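Local coordinates for protein putative xylanase (Bacteroides fragilis, PDB 2P1G) that is of unconfirmed function but may be a hydrolase acting on glycosyl bonds and belongs by sequence to an N-acetylmuramoyl-L-alanine amidase-like family, at residues 39-42 with 43-47; 12-15 with 16-19. All coordinates share one frame; numbering follows the deposited sequence.

Contact 1 (39-42 with 43-47); sequences DEVD and CTTFV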
loop_
_atom_site.group_PDB
_atom_site.type_symbol
_atom_site.label_atom_id
_atom_site.label_comp_id
_atom_site.label_asym_id
_atom_site.label_seq_id
_atom_site.Cartn_x
_atom_site.Cartn_y
_atom_site.Cartn_z
ATOM N N ASP A 39 -6.962 15.476 -3.024
ATOM C CA ASP A 39 -7.722 15.765 -4.241
ATOM C C ASP A 39 -7.332 14.910 -5.448
ATOM O O ASP A 39 -8.112 14.798 -6.396
ATOM C CB ASP A 39 -7.542 17.241 -4.619
ATOM C CG ASP A 39 -7.978 18.187 -3.506
ATOM O OD1 ASP A 39 -9.004 17.907 -2.834
ATOM O OD2 ASP A 39 -7.291 19.213 -3.311
ATOM N N GLU A 40 -6.099 14.388 -5.426
ATOM C CA GLU A 40 -5.553 13.536 -6.480
ATOM C C GLU A 40 -4.715 12.476 -5.783
ATOM O O GLU A 40 -3.805 12.810 -5.016
ATOM C CB GLU A 40 -4.627 14.342 -7.395
ATOM C CG GLU A 40 -5.218 15.636 -7.894
ATOM C CD GLU A 40 -4.198 16.489 -8.595
ATOM O OE1 GLU A 40 -3.325 17.081 -7.907
ATOM O OE2 GLU A 40 -4.277 16.557 -9.843
ATOM N N VAL A 41 -5.012 11.211 -6.036
ATOM C CA VAL A 41 -4.363 10.140 -5.285
ATOM C C VAL A 41 -3.868 9.027 -6.195
ATOM O O VAL A 41 -4.308 8.901 -7.351
ATOM C CB VAL A 41 -5.324 9.532 -4.216
ATOM C CG1 VAL A 41 -5.744 10.569 -3.195
ATOM C CG2 VAL A 41 -6.572 8.872 -4.875
ATOM N N ASP A 42 -2.957 8.209 -5.670
ATOM C CA ASP A 42 -2.610 6.932 -6.308
ATOM C C ASP A 42 -2.968 5.770 -5.374
ATOM O O ASP A 42 -3.572 5.982 -4.320
ATOM C CB ASP A 42 -1.144 6.893 -6.784
ATOM C CG ASP A 42 -0.133 7.061 -5.649
ATOM O OD1 ASP A 42 -0.338 6.467 -4.569
ATOM O OD2 ASP A 42 0.901 7.750 -5.861
ATOM N N CYS A 43 -2.626 4.543 -5.753
ATOM C CA CYS A 43 -3.101 3.420 -4.960
ATOM C C CYS A 43 -2.607 3.473 -3.500
ATOM O O CYS A 43 -3.317 3.084 -2.573
ATOM C CB CYS A 43 -2.778 2.102 -5.657
ATOM S SG CYS A 43 -1.140 1.493 -5.387
ATOM N N THR A 44 -1.398 3.989 -3.316
ATOM C CA THR A 44 -0.785 4.037 -2.004
ATOM C C THR A 44 -1.225 5.261 -1.213
ATOM O O THR A 44 -1.602 5.132 -0.060
ATOM C CB THR A 44 0.736 3.964 -2.119
ATOM O OG1 THR A 44 1.085 2.639 -2.543
ATOM C CG2 THR A 44 1.385 4.259 -0.766
ATOM N N THR A 45 -1.217 6.443 -1.820
ATOM C CA THR A 45 -1.562 7.631 -1.021
ATOM C C THR A 45 -3.029 7.549 -0.595
ATOM O O THR A 45 -3.372 7.992 0.500
ATOM C CB THR A 45 -1.243 8.982 -1.696
ATOM O OG1 THR A 45 -2.089 9.178 -2.828
ATOM C CG2 THR A 45 0.202 9.039 -2.128
ATOM N N PHE A 46 -3.878 6.935 -1.423
ATOM C CA PHE A 46 -5.266 6.745 -1.042
ATOM C C PHE A 46 -5.344 6.004 0.292
ATOM O O PHE A 46 -5.960 6.482 1.243
ATOM C CB PHE A 46 -6.063 5.993 -2.129
ATOM C CG PHE A 46 -7.390 5.459 -1.643
ATOM C CD1 PHE A 46 -8.273 6.298 -0.940
ATOM C CD2 PHE A 46 -7.738 4.129 -1.845
ATOM C CE1 PHE A 46 -9.491 5.833 -0.468
ATOM C CE2 PHE A 46 -8.990 3.635 -1.370
ATOM C CZ PHE A 46 -9.863 4.501 -0.693
ATOM N N VAL A 47 -4.704 4.847 0.368
ATOM C CA VAL A 47 -4.744 4.048 1.586
ATOM C C VAL A 47 -4.112 4.783 2.767
ATOM O O VAL A 47 -4.647 4.732 3.880
ATOM C CB VAL A 47 -4.135 2.661 1.342
ATOM C CG1 VAL A 47 -3.949 1.891 2.637
ATOM C CG2 VAL A 47 -5.009 1.890 0.354
HETATM O O HOH W 1 -1.723 12.000 -3.165
#

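Contact 2 (12-15 with 16-19); sequences NGLG and FVDT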
loop_
_atom_site.group_PDB
_atom_site.type_symbol
_atom_site.label_atom_id
_atom_site.label_comp_id
_atom_site.label_asym_id
_atom_site.label_seq_id
_atom_site.Cartn_x
_atom_site.Cartn_y
_atom_site.Cartn_z
ATOM N N ASN A 12 -13.870 6.073 6.142
ATOM C CA ASN A 12 -12.989 7.116 5.627
ATOM C C ASN A 12 -12.617 6.914 4.162
ATOM O O ASN A 12 -12.636 7.870 3.361
ATOM C CB ASN A 12 -11.760 7.286 6.520
ATOM C CG ASN A 12 -12.079 8.058 7.782
ATOM O OD1 ASN A 12 -12.414 9.242 7.730
ATOM N ND2 ASN A 12 -11.985 7.396 8.911
ATOM N N GLY A 13 -12.326 5.666 3.800
ATOM C CA GLY A 13 -12.001 5.314 2.421
ATOM C C GLY A 13 -13.125 5.663 1.455
ATOM O O GLY A 13 -12.883 6.187 0.366
ATOM N N LEU A 14 -14.366 5.383 1.868
ATOM C CA LEU A 14 -15.503 5.566 0.976
ATOM C C LEU A 14 -15.730 7.027 0.626
ATOM O O LEU A 14 -16.273 7.334 -0.431
ATOM C CB LEU A 14 -16.761 4.902 1.533
ATOM C CG LEU A 14 -16.828 3.380 1.378
ATOM C CD1 LEU A 14 -17.961 2.820 2.237
ATOM C CD2 LEU A 14 -16.984 2.951 -0.101
ATOM N N GLY A 15 -15.287 7.922 1.506
ATOM C CA GLY A 15 -15.367 9.360 1.247
ATOM C C GLY A 15 -14.528 9.817 0.064
ATOM O O GLY A 15 -14.691 10.939 -0.443
ATOM N N PHE A 16 -13.640 8.939 -0.405
ATOM C CA PHE A 16 -12.771 9.258 -1.527
ATOM C C PHE A 16 -13.325 8.779 -2.861
ATOM O O PHE A 16 -12.695 8.991 -3.898
ATOM C CB PHE A 16 -11.400 8.612 -1.335
ATOM C CG PHE A 16 -10.522 9.344 -0.382
ATOM C CD1 PHE A 16 -9.620 10.298 -0.844
ATOM C CD2 PHE A 16 -10.573 9.063 0.977
ATOM C CE1 PHE A 16 -8.797 10.986 0.040
ATOM C CE2 PHE A 16 -9.729 9.757 1.880
ATOM C CZ PHE A 16 -8.847 10.694 1.405
ATOM N N VAL A 17 -14.474 8.118 -2.847
ATOM C CA VAL A 17 -14.982 7.542 -4.103
ATOM C C VAL A 17 -15.110 8.653 -5.165
ATOM O O VAL A 17 -15.663 9.719 -4.893
ATOM C CB VAL A 17 -16.283 6.715 -3.883
ATOM C CG1 VAL A 17 -17.001 6.388 -5.210
ATOM C CG2 VAL A 17 -15.956 5.414 -3.149
ATOM N N ASP A 18 -14.569 8.383 -6.354
ATOM C CA ASP A 18 -14.592 9.296 -7.500
ATOM C C ASP A 18 -13.477 10.337 -7.502
ATOM O O ASP A 18 -13.350 11.092 -8.459
ATOM C CB ASP A 18 -15.956 9.978 -7.671
ATOM C CG ASP A 18 -17.039 9.013 -8.082
ATOM O OD1 ASP A 18 -16.739 8.038 -8.815
ATOM O OD2 ASP A 18 -18.191 9.239 -7.666
ATOM N N THR A 19 -12.665 10.375 -6.448
ATOM C CA THR A 19 -11.460 11.228 -6.437
ATOM C C THR A 19 -10.537 10.775 -7.564
ATOM O O THR A 19 -10.280 9.580 -7.708
ATOM C CB THR A 19 -10.705 11.134 -5.086
ATOM O OG1 THR A 19 -11.548 11.604 -4.035
ATOM C CG2 THR A 19 -9.408 11.970 -5.100
HETATM O O HOH W 2 -14.461 11.726 -3.504
#

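Contact 1 (39-42 with 43-47)
Asp-42 and Thr-45 reach for each other's backbone at the start of helix 43-54. The Asp-42 carboxylate folds back over the first turn because CG sits between the backbone N and the carbonyl carbon (chi1 61°). Asp-42 OD1 accepts from Thr-45 N at 2.9 Å. The bond is nearly straight (171°), and the N-H meets OD1 almost along the C-O axis. A second, weak bond runs from Thr-44 N to Asp-42 OD1 at 3.0 Å and is clearly bent. Thr-45 returns the favour. Its OG1 lies between its own N and carbonyl carbon (chi1 68°), and Thr-45 OG1 accepts from Asp-42 N at 3.1 Å. Asp-42 is thus the N-cap residue, and the reciprocal pair is a capping box. A negative carboxylate here would probably interact well with the positive end of the helix dipole. The Thr-45 methyl CG2 comes against the carboxylate, 3.6 Å from Asp-42 OD1, and the two side chains cross at about a right angle. Phe-46 N then bonds to Asp-42 O and closes the first helical turn. A water links Thr-45 OG1 and Glu-40 O, donating to the latter. Val-41 CB packs 3.5 Å from Thr-45 OG1, while Val-41 CG2 makes an apolar contact with Phe-46 CB at 4.0 Å. The Phe-46 ring packs on Leu-205 and Val-214.

Contact 2 (12-15 with 16-19)
Phe-16 N donates to Gly-13 O at 3.0 Å, and Val-17 N donates to Leu-14 O at 3.1 Å. Further on, Phe-16 O takes two bonds from Thr-19. Thr-19 N and Thr-19 OG1 each lie 2.9 Å from Phe-16 O, and both arrive from the same face of the carbonyl plane. The hydroxyl bond ties the Thr-19 side chain back to the first residue of its turn, beside the backbone bond. A water donates to Val-17 O at 2.7 Å and also to Gly-15 O, bridging the backbone where the chain reverses. Two overlapping beta turns carry the chain out of helix 10-14. The first is type I, from Leu-14 to Val-17. The second is type II, from Phe-16 to Thr-19, and its third position is Asp-18 with a positive phi (84°). The Phe-16 ring is turned back along the helix end, with CG anti to the carbonyl carbon (chi1 -78°). Its edge faces backbone oxygens: Phe-16 CD2 lies 3.4 Å from Asn-12 O, and Gly-13 O is also near the ring plane. Farther out, the ring packs on Tyr-49 and Met-53 of helix 43-54. Leu-14 and Val-17 lie side by side and point the same way, with Leu-14 CD2 4.1 Å from Val-17 CG2. Both of these side chains also touch Leu-205 of strand 201-208. The Asn-12 amide turns elsewhere and bonds through ND2 to Gln-59.

How the contacts relate
Contact 2 comes first along the chain, at the end of helix 10-14. Contact 1 follows at the start of helix 43-54, the next helix. Their centres are about 10 Å apart, on the same side of the chain's centre. The rings of Phe-16 and Phe-46 meet edge-to-face, and Phe-46 CE1 also lies 3.5 Å from Phe-16 CB. Thr-19 CG2 also packs against Asp-39 O. Both contacts rest on strands 201-208 and 213-216 of the antiparallel sheet, where Val-214 meets both Phe rings. Together they join the N-terminal segment and helix 43-54 to these strands, all inside the amidase-like region of the chain.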